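Local atomic coordinates of MTH169 (Methanobacterium thermoautotrophicum, PDB entry 1GTD), a protein that belongs to the PurS family of small alpha/beta proteins and is modelled here as an assembly of four identical chains. Residues R10-K13 and G14-N17; N17-A20 and A21-R25; E60-Q64 and R65-N69. All blocks are in the same frame, centred on the assembly; numbering follows the deposited sequence.

Contact 1 of 3, residues R10-K13 and G14-N17; sequences RLKK and GMLN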
ATOM      1  N   ARG B  10      -7.973   8.966   5.871  1.00 24.13           N
ATOM      2  CA  ARG B  10      -8.901   8.508   4.843  1.00 24.84           C
ATOM      3  C   ARG B  10      -9.174   9.592   3.794  1.00 24.03           C
ATOM      4  O   ARG B  10      -9.402  10.753   4.127  1.00 24.69           O
ATOM      5  CB  ARG B  10     -10.205   8.057   5.498  1.00 27.23           C
ATOM      6  CG  ARG B  10     -11.188   7.411   4.544  1.00 33.55           C
ATOM      7  CD  ARG B  10     -12.372   6.853   5.303  1.00 37.55           C
ATOM      8  NE  ARG B  10     -13.002   7.880   6.129  1.00 43.54           N
ATOM      9  CZ  ARG B  10     -14.017   7.657   6.962  1.00 45.41           C
ATOM     10  NH1 ARG B  10     -14.522   6.433   7.085  1.00 44.90           N
ATOM     11  NH2 ARG B  10     -14.525   8.659   7.671  1.00 46.95           N
ATOM     12  N   LEU B  11      -9.141   9.207   2.522  1.00 22.53           N
ATOM     13  CA  LEU B  11      -9.373  10.150   1.429  1.00 19.94           C
ATOM     14  C   LEU B  11     -10.735  10.805   1.545  1.00 18.85           C
ATOM     15  O   LEU B  11     -11.688  10.190   2.016  1.00 17.52           O
ATOM     16  CB  LEU B  11      -9.248   9.441   0.078  1.00 19.14           C
ATOM     17  CG  LEU B  11      -7.809   9.140  -0.351  1.00 16.60           C
ATOM     18  CD1 LEU B  11      -7.784   8.085  -1.433  1.00 16.91           C
ATOM     19  CD2 LEU B  11      -7.159  10.415  -0.828  1.00 18.02           C
ATOM     20  N   LYS B  12     -10.816  12.062   1.121  1.00 18.92           N
ATOM     21  CA  LYS B  12     -12.064  12.805   1.196  1.00 17.81           C
ATOM     22  C   LYS B  12     -13.104  12.199   0.268  1.00 19.25           C
ATOM     23  O   LYS B  12     -12.763  11.606  -0.754  1.00 16.30           O
ATOM     24  CB  LYS B  12     -11.828  14.257   0.823  1.00 16.60           C
ATOM     25  CG  LYS B  12     -10.715  14.883   1.597  1.00 15.02           C
ATOM     26  CD  LYS B  12     -10.675  16.372   1.365  1.00 15.28           C
ATOM     27  CE  LYS B  12      -9.672  17.012   2.306  1.00 14.49           C
ATOM     28  NZ  LYS B  12      -9.746  18.491   2.209  1.00 17.90           N
ATOM     29  N   LYS B  13     -14.374  12.351   0.636  1.00 22.21           N
ATOM     30  CA  LYS B  13     -15.479  11.818  -0.155  1.00 24.24           C
ATOM     31  C   LYS B  13     -15.435  12.309  -1.601  1.00 24.78           C
ATOM     32  O   LYS B  13     -15.223  13.495  -1.862  1.00 25.45           O
ATOM     33  CB  LYS B  13     -16.810  12.216   0.484  1.00 26.58           C
ATOM     34  CG  LYS B  13     -17.106  11.531   1.813  1.00 29.72           C
ATOM     35  CD  LYS B  13     -18.326  10.594   1.711  1.00 33.40           C
ATOM     36  CE  LYS B  13     -18.083   9.429   0.735  1.00 36.28           C
ATOM     37  NZ  LYS B  13     -19.255   8.503   0.616  1.00 36.24           N
ATOM     38  N   GLY B  14     -15.631  11.388  -2.539  1.00 24.34           N
ATOM     39  CA  GLY B  14     -15.611  11.752  -3.944  1.00 24.82           C
ATOM     40  C   GLY B  14     -14.290  11.429  -4.607  1.00 25.12           C
ATOM     41  O   GLY B  14     -14.226  11.217  -5.820  1.00 24.98           O
HETATM   42  N   MSE B  15     -13.236  11.406  -3.798  1.00 26.80           N
HETATM   43  CA  MSE B  15     -11.885  11.101  -4.256  1.00 27.29           C
HETATM   44  C   MSE B  15     -11.835   9.641  -4.644  1.00 26.50           C
HETATM   45  O   MSE B  15     -12.427   8.805  -3.962  1.00 26.31           O
HETATM   46  CB  MSE B  15     -10.879  11.316  -3.126  1.00 30.05           C
HETATM   47  CG  MSE B  15     -10.834  12.712  -2.567  1.00 36.24           C
HETATM   48 SE   MSE B  15     -10.012  13.933  -3.795  1.00 47.00          SE
HETATM   49  CE  MSE B  15     -10.338  15.591  -2.849  1.00 42.78           C
ATOM     50  N   LEU B  16     -11.128   9.331  -5.728  1.00 24.91           N
ATOM     51  CA  LEU B  16     -10.980   7.939  -6.157  1.00 23.93           C
ATOM     52  C   LEU B  16     -10.117   7.192  -5.129  1.00 23.69           C
ATOM     53  O   LEU B  16      -9.180   7.751  -4.563  1.00 23.34           O
ATOM     54  CB  LEU B  16     -10.292   7.859  -7.533  1.00 20.63           C
ATOM     55  CG  LEU B  16      -9.806   6.475  -8.008  1.00 18.91           C
ATOM     56  CD1 LEU B  16     -10.955   5.619  -8.516  1.00 15.02           C
ATOM     57  CD2 LEU B  16      -8.794   6.665  -9.108  1.00 18.30           C
ATOM     58  N   ASN B  17     -10.445   5.933  -4.881  1.00 23.95           N
ATOM     59  CA  ASN B  17      -9.666   5.120  -3.963  1.00 24.42           C
ATOM     60  C   ASN B  17      -9.358   3.848  -4.729  1.00 24.83           C
ATOM     61  O   ASN B  17     -10.162   2.916  -4.754  1.00 25.43           O
ATOM     62  CB  ASN B  17     -10.469   4.801  -2.707  1.00 24.90           C
ATOM     63  CG  ASN B  17      -9.668   4.016  -1.688  1.00 23.20           C
ATOM     64  OD1 ASN B  17     -10.134   3.780  -0.578  1.00 24.85           O
ATOM     65  ND2 ASN B  17      -8.458   3.608  -2.061  1.00 20.91           N
TER

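Contact 2 of 3, residues N17-A20 and A21-R25; sequences NPEA and ATIER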
ATOM      1  N   ASN B  17     -10.445   5.933  -4.881  1.00 23.95           N
ATOM      2  CA  ASN B  17      -9.666   5.120  -3.963  1.00 24.42           C
ATOM      3  C   ASN B  17      -9.358   3.848  -4.729  1.00 24.83           C
ATOM      4  O   ASN B  17     -10.162   2.916  -4.754  1.00 25.43           O
ATOM      5  CB  ASN B  17     -10.469   4.801  -2.707  1.00 24.90           C
ATOM      6  CG  ASN B  17      -9.668   4.016  -1.688  1.00 23.20           C
ATOM      7  OD1 ASN B  17     -10.134   3.780  -0.578  1.00 24.85           O
ATOM      8  ND2 ASN B  17      -8.458   3.608  -2.061  1.00 20.91           N
ATOM      9  N   PRO B  18      -8.192   3.799  -5.384  1.00 25.81           N
ATOM     10  CA  PRO B  18      -7.782   2.630  -6.166  1.00 26.96           C
ATOM     11  C   PRO B  18      -7.963   1.300  -5.433  1.00 27.94           C
ATOM     12  O   PRO B  18      -8.514   0.341  -5.989  1.00 29.75           O
ATOM     13  CB  PRO B  18      -6.314   2.926  -6.484  1.00 26.47           C
ATOM     14  CG  PRO B  18      -6.290   4.429  -6.564  1.00 26.14           C
ATOM     15  CD  PRO B  18      -7.129   4.821  -5.367  1.00 25.25           C
ATOM     16  N   GLU B  19      -7.501   1.250  -4.186  1.00 28.44           N
ATOM     17  CA  GLU B  19      -7.588   0.040  -3.376  1.00 27.49           C
ATOM     18  C   GLU B  19      -9.043  -0.338  -3.163  1.00 26.01           C
ATOM     19  O   GLU B  19      -9.446  -1.471  -3.425  1.00 26.61           O
ATOM     20  CB  GLU B  19      -6.893   0.263  -2.026  1.00 29.75           C
ATOM     21  CG  GLU B  19      -6.857  -0.966  -1.110  1.00 34.68           C
ATOM     22  CD  GLU B  19      -6.281  -0.682   0.288  1.00 36.77           C
ATOM     23  OE1 GLU B  19      -6.367  -1.588   1.157  1.00 37.90           O
ATOM     24  OE2 GLU B  19      -5.747   0.431   0.521  1.00 36.85           O
ATOM     25  N   ALA B  20      -9.829   0.623  -2.691  1.00 24.36           N
ATOM     26  CA  ALA B  20     -11.248   0.407  -2.439  1.00 23.16           C
ATOM     27  C   ALA B  20     -11.957  -0.118  -3.691  1.00 23.87           C
ATOM     28  O   ALA B  20     -12.699  -1.104  -3.633  1.00 23.58           O
ATOM     29  CB  ALA B  20     -11.889   1.705  -1.988  1.00 21.73           C
ATOM     30  N   ALA B  21     -11.730   0.543  -4.821  1.00 22.79           N
ATOM     31  CA  ALA B  21     -12.356   0.133  -6.072  1.00 23.09           C
ATOM     32  C   ALA B  21     -11.898  -1.273  -6.458  1.00 22.40           C
ATOM     33  O   ALA B  21     -12.686  -2.090  -6.935  1.00 21.89           O
ATOM     34  CB  ALA B  21     -12.009   1.127  -7.179  1.00 22.60           C
ATOM     35  N   THR B  22     -10.620  -1.550  -6.246  1.00 21.69           N
ATOM     36  CA  THR B  22     -10.073  -2.855  -6.583  1.00 23.60           C
ATOM     37  C   THR B  22     -10.701  -3.977  -5.743  1.00 23.82           C
ATOM     38  O   THR B  22     -11.102  -5.022  -6.264  1.00 24.33           O
ATOM     39  CB  THR B  22      -8.548  -2.842  -6.408  1.00 23.19           C
ATOM     40  OG1 THR B  22      -7.981  -1.933  -7.360  1.00 22.14           O
ATOM     41  CG2 THR B  22      -7.968  -4.220  -6.622  1.00 24.31           C
ATOM     42  N   ILE B  23     -10.804  -3.749  -4.443  1.00 23.67           N
ATOM     43  CA  ILE B  23     -11.395  -4.727  -3.546  1.00 21.79           C
ATOM     44  C   ILE B  23     -12.839  -5.026  -3.942  1.00 23.01           C
ATOM     45  O   ILE B  23     -13.226  -6.182  -4.106  1.00 25.05           O
ATOM     46  CB  ILE B  23     -11.392  -4.207  -2.109  1.00 20.49           C
ATOM     47  CG1 ILE B  23      -9.962  -4.142  -1.571  1.00 20.47           C
ATOM     48  CG2 ILE B  23     -12.256  -5.081  -1.246  1.00 22.05           C
ATOM     49  CD1 ILE B  23      -9.863  -3.547  -0.177  1.00 17.79           C
ATOM     50  N   GLU B  24     -13.634  -3.976  -4.097  1.00 23.84           N
ATOM     51  CA  GLU B  24     -15.039  -4.125  -4.445  1.00 24.25           C
ATOM     52  C   GLU B  24     -15.249  -4.946  -5.704  1.00 23.71           C
ATOM     53  O   GLU B  24     -16.060  -5.872  -5.717  1.00 25.36           O
ATOM     54  CB  GLU B  24     -15.684  -2.748  -4.616  1.00 26.91           C
ATOM     55  CG  GLU B  24     -17.179  -2.800  -4.831  1.00 30.56           C
ATOM     56  CD  GLU B  24     -17.839  -1.439  -4.680  1.00 34.41           C
ATOM     57  OE1 GLU B  24     -17.693  -0.817  -3.602  1.00 36.57           O
ATOM     58  OE2 GLU B  24     -18.512  -0.994  -5.638  1.00 35.54           O
ATOM     59  N   ARG B  25     -14.526  -4.605  -6.763  1.00 22.53           N
ATOM     60  CA  ARG B  25     -14.644  -5.327  -8.021  1.00 21.78           C
ATOM     61  C   ARG B  25     -14.268  -6.795  -7.861  1.00 20.82           C
ATOM     62  O   ARG B  25     -14.967  -7.686  -8.354  1.00 20.41           O
ATOM     63  CB  ARG B  25     -13.756  -4.691  -9.087  1.00 21.63           C
ATOM     64  CG  ARG B  25     -13.567  -5.569 -10.319  1.00 23.85           C
ATOM     65  CD  ARG B  25     -13.108  -4.765 -11.528  1.00 26.00           C
ATOM     66  NE  ARG B  25     -13.030  -5.611 -12.717  1.00 30.45           N
ATOM     67  CZ  ARG B  25     -12.078  -6.517 -12.920  1.00 32.16           C
ATOM     68  NH1 ARG B  25     -11.121  -6.687 -12.017  1.00 34.22           N
ATOM     69  NH2 ARG B  25     -12.082  -7.255 -14.021  1.00 33.02           N
TER

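Contact 3 of 3, residues E60-Q64 and R65-N69; sequences EDMCQ and RLLCN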
ATOM      1  N   GLU B  60       0.451  16.877  14.776  1.00 32.90           N
ATOM      2  CA  GLU B  60      -0.161  17.685  13.727  1.00 33.93           C
ATOM      3  C   GLU B  60       0.840  18.059  12.629  1.00 34.28           C
ATOM      4  O   GLU B  60       0.483  18.154  11.456  1.00 33.33           O
ATOM      5  CB  GLU B  60      -0.768  18.952  14.326  1.00 34.77           C
ATOM      6  CG  GLU B  60      -1.216  19.963  13.288  1.00 37.40           C
ATOM      7  CD  GLU B  60      -2.261  19.411  12.327  1.00 39.39           C
ATOM      8  OE1 GLU B  60      -2.591  20.128  11.355  1.00 40.64           O
ATOM      9  OE2 GLU B  60      -2.752  18.275  12.541  1.00 37.30           O
ATOM     10  N   ASP B  61       2.092  18.279  13.009  1.00 35.52           N
ATOM     11  CA  ASP B  61       3.110  18.617  12.027  1.00 37.56           C
ATOM     12  C   ASP B  61       3.402  17.394  11.173  1.00 37.83           C
ATOM     13  O   ASP B  61       3.492  17.488   9.952  1.00 36.79           O
ATOM     14  CB  ASP B  61       4.406  19.068  12.708  1.00 39.92           C
ATOM     15  CG  ASP B  61       4.312  20.464  13.292  1.00 43.33           C
ATOM     16  OD1 ASP B  61       3.446  21.253  12.847  1.00 43.60           O
ATOM     17  OD2 ASP B  61       5.126  20.777  14.190  1.00 45.58           O
HETATM   18  N   MSE B  62       3.552  16.249  11.834  1.00 38.15           N
HETATM   19  CA  MSE B  62       3.838  14.993  11.156  1.00 38.40           C
HETATM   20  C   MSE B  62       2.783  14.655  10.111  1.00 36.53           C
HETATM   21  O   MSE B  62       3.107  14.160   9.029  1.00 36.36           O
HETATM   22  CB  MSE B  62       3.934  13.862  12.178  1.00 40.97           C
HETATM   23  CG  MSE B  62       5.097  14.011  13.141  1.00 45.16           C
HETATM   24 SE   MSE B  62       5.127  12.635  14.502  1.00 51.76          SE
HETATM   25  CE  MSE B  62       3.610  11.626  13.867  1.00 49.83           C
ATOM     26  N   CYS B  63       1.522  14.913  10.436  1.00 34.88           N
ATOM     27  CA  CYS B  63       0.434  14.642   9.501  1.00 35.63           C
ATOM     28  C   CYS B  63       0.515  15.585   8.310  1.00 34.93           C
ATOM     29  O   CYS B  63       0.313  15.180   7.171  1.00 35.67           O
ATOM     30  CB  CYS B  63      -0.927  14.814  10.184  1.00 35.66           C
ATOM     31  SG  CYS B  63      -1.329  13.564  11.439  1.00 34.59           S
ATOM     32  N   GLN B  64       0.823  16.846   8.584  1.00 34.98           N
ATOM     33  CA  GLN B  64       0.916  17.861   7.538  1.00 36.50           C
ATOM     34  C   GLN B  64       2.060  17.650   6.537  1.00 37.79           C
ATOM     35  O   GLN B  64       1.906  17.908   5.337  1.00 37.72           O
ATOM     36  CB  GLN B  64       1.074  19.252   8.174  1.00 35.42           C
ATOM     37  CG  GLN B  64      -0.148  19.790   8.908  1.00 33.61           C
ATOM     38  CD  GLN B  64      -1.253  20.209   7.967  1.00 34.58           C
ATOM     39  OE1 GLN B  64      -1.071  21.096   7.132  1.00 34.11           O
ATOM     40  NE2 GLN B  64      -2.409  19.569   8.093  1.00 34.54           N
ATOM     41  N   ARG B  65       3.202  17.177   7.025  1.00 38.23           N
ATOM     42  CA  ARG B  65       4.364  17.004   6.162  1.00 38.55           C
ATOM     43  C   ARG B  65       4.844  15.586   5.908  1.00 37.18           C
ATOM     44  O   ARG B  65       5.887  15.403   5.282  1.00 38.76           O
ATOM     45  CB  ARG B  65       5.541  17.785   6.744  1.00 41.17           C
ATOM     46  CG  ARG B  65       6.067  17.181   8.053  1.00 43.92           C
ATOM     47  CD  ARG B  65       7.487  17.627   8.372  1.00 47.54           C
ATOM     48  NE  ARG B  65       7.596  19.072   8.561  1.00 52.80           N
ATOM     49  CZ  ARG B  65       7.059  19.742   9.578  1.00 54.93           C
ATOM     50  NH1 ARG B  65       6.367  19.099  10.510  1.00 55.73           N
ATOM     51  NH2 ARG B  65       7.218  21.059   9.667  1.00 56.47           N
ATOM     52  N   LEU B  66       4.112  14.579   6.365  1.00 35.59           N
ATOM     53  CA  LEU B  66       4.602  13.227   6.177  1.00 32.67           C
ATOM     54  C   LEU B  66       3.516  12.161   5.997  1.00 33.32           C
ATOM     55  O   LEU B  66       3.433  11.513   4.954  1.00 33.62           O
ATOM     56  CB  LEU B  66       5.486  12.887   7.379  1.00 32.40           C
ATOM     57  CG  LEU B  66       6.755  12.038   7.270  1.00 33.26           C
ATOM     58  CD1 LEU B  66       6.410  10.583   6.969  1.00 33.83           C
ATOM     59  CD2 LEU B  66       7.659  12.640   6.199  1.00 33.87           C
ATOM     60  N   LEU B  67       2.673  11.992   7.008  1.00 31.74           N
ATOM     61  CA  LEU B  67       1.649  10.964   6.970  1.00 30.94           C
ATOM     62  C   LEU B  67       0.592  11.071   5.879  1.00 31.68           C
ATOM     63  O   LEU B  67       0.188  10.053   5.315  1.00 30.97           O
ATOM     64  CB  LEU B  67       0.980  10.871   8.339  1.00 31.28           C
ATOM     65  CG  LEU B  67       1.993  10.786   9.488  1.00 33.75           C
ATOM     66  CD1 LEU B  67       1.240  10.723  10.811  1.00 33.61           C
ATOM     67  CD2 LEU B  67       2.914   9.556   9.314  1.00 32.25           C
ATOM     68  N   CYS B  68       0.129  12.281   5.570  1.00 31.71           N
ATOM     69  CA  CYS B  68      -0.893  12.410   4.534  1.00 30.29           C
ATOM     70  C   CYS B  68      -0.762  13.670   3.703  1.00 27.76           C
ATOM     71  O   CYS B  68       0.184  14.439   3.857  1.00 27.62           O
ATOM     72  CB  CYS B  68      -2.288  12.379   5.167  1.00 33.41           C
ATOM     73  SG  CYS B  68      -2.756  13.870   6.104  1.00 37.54           S
ATOM     74  N   ASN B  69      -1.716  13.861   2.803  1.00 25.27           N
ATOM     75  CA  ASN B  69      -1.760  15.049   1.961  1.00 23.04           C
ATOM     76  C   ASN B  69      -3.129  15.636   2.240  1.00 20.80           C
ATOM     77  O   ASN B  69      -4.126  15.150   1.731  1.00 20.97           O
ATOM     78  CB  ASN B  69      -1.620  14.683   0.477  1.00 23.19           C
ATOM     79  CG  ASN B  69      -1.861  15.872  -0.450  1.00 24.28           C
ATOM     80  OD1 ASN B  69      -1.446  15.864  -1.611  1.00 25.47           O
ATOM     81  ND2 ASN B  69      -2.544  16.893   0.056  1.00 25.67           N
TER

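Contact 1 of 3, residues R10-K13 and G14-N17
The flat groups through which K12 and M15 meet are peptide units, with no ring stacked on them: the amide N of M15 points back to K12 O, 3.1 Å away, closing a type II beta turn over K12 to M15. The oxygen is not precisely placed, but the bond is fairly straight, its N-H...O angle 153°. A second peptide group, that of L16, is met by L11, whose CD1 lies 3.4 Å from L16 O and comes from beyond the oxygen, somewhat tilted out of the peptide plane and not over its flat side. The turn links the end of strand 3-11 to the loop before helix 18-30. K13 and G14 occupy its central positions. A type II turn needs a positive phi at the second of these, and G14 has 100°, a value at which a CB would collide with the carbonyl oxygen of K13. K13, exposed, suits a bend where the chain reverses. K12 sends an extended chain outward, so that its amine leads away while its CB stays beside M15, here a selenomethionine.

M15 sends its side chain out beside that of K12. CG lies beside the backbone N and the chain folds again at chi2 (-72°), carrying CE to within 4.2 Å of K12 CB. Behind it the aliphatic roots of L11 and M15 meet, CB to CB at 4.1 Å. Leucine and methionine fit because this surface is also a subunit interface: L11 packs on P18 of the second subunit, and M15 on L16 of that same subunit. On the strand side the backbones of K12 and I72 are hydrogen-bonded. At the end of the segment, beside the N-cap residue N17, L11 CD1 comes within 4.4 Å of N17 CB.

Contact 2 of 3, residues N17-A20 and A21-R25
P18 O is gripped twice by T22, through the backbone N at 2.8 Å and the hydroxyl OG1 at 2.7 Å, and the two donors reach it from opposite faces of the carbonyl plane. The hydroxyl sits above that plane, 38° out of it, so the bond does not use a lone-pair direction; it arises because chi1 of -65° sets OG1 beside the backbone N, turned back along the helix. Threonine suits a helical site of this kind, where its hydroxyl can be satisfied by the carbonyl four residues earlier.

The remaining polar bonds are those of the first turns of helix 18-30. A21 N donates to N17 O at 2.8 Å, almost straight at 173°, which makes the N-cap residue N17 the first carbonyl of the series. I23 N to E19 O follows, also 2.8 Å, and then E24 N to A20 O at 3.1 Å. P18 fits the first helical position well, since proline has no N-H to offer and a helix start has no preceding carbonyl for one to meet.

Outside the backbone the packing is light. E19 and I23 run side by side in the same direction, CG of E19 lying 4.1 Å from CD1 of I23, so that the methylene part of the glutamate borders the isoleucine. The small A20 is buried and suits the side of the helix set against T37. E24 has its main polar partner there too, since its OE1 is hydrogen-bonded to T37 OG1. The first turns of the helix thus border the start of strand 37-47, with E19 also on T39. Other subunits cover further sides: R25 NH1 is hydrogen-bonded to Q64 O of the second subunit, and I23 packs on L67 of the third, the last residue of that subunit's helix 59-67.

Contact 3 of 3, residues E60-Q64 and R65-N69
R65 lays its long side chain back alongside D61, one helical turn earlier, the two pointing the same way. Its guanidinium meets D61 CB with an edge, and the carboxylate plane stands 83° away from it; NH1 remains 4.2 Å from D61 OD2, beyond a salt bridge. The arginine gets there from chi1 of 69°, which puts CG between the backbone N and the carbonyl carbon, near D61 O. That same oxygen accepts R65 N at 3.0 Å, the last regular turn of helix 59-67.

Beyond it the helix widens. L67 N reaches M62 O at 3.0 Å, five residues back, in a pi-type turn; L66 N adds a weak bond to the same oxygen, and C68 N a weak one to C63 O as the chain leaves the helix. On the inner face L67 touches M62 (a selenomethionine) and C63 with one methyl: CD1 is 4.0 Å from M62 CE and 3.9 Å from C63 SG. These apolar residues suit a face laid on the sheet, where C63 meets V7, M62 meets F45 and L67 meets I9.

M62, C63 and L67 thus put sulfur and methyl groups toward the sheet, while D61 and R65, on another side and beside Y32 of the third subunit, bring opposite charges near enough that they probably attract without forming a salt bridge.

In the fold
Contacts 1 and 2 are consecutive and share N17: residues 10-17 carry the chain out of strand 3-11, and residues 17-25 begin helix 18-30, their centres about 11 Å apart. Contact 3 comes later, at the end of helix 59-67 before strand 73-81, with its centre about 17 Å from contact 1 and 24 Å from contact 2. Strand 3-11 is the middle one of the three-stranded antiparallel sheet, between 37-47 and 73-81. Helix 59-67 lies on this sheet, whereas helix 18-30 projects beyond its end. All three contacts touch the second subunit, so these chain turns and helix ends serve the assembly as well as the single fold.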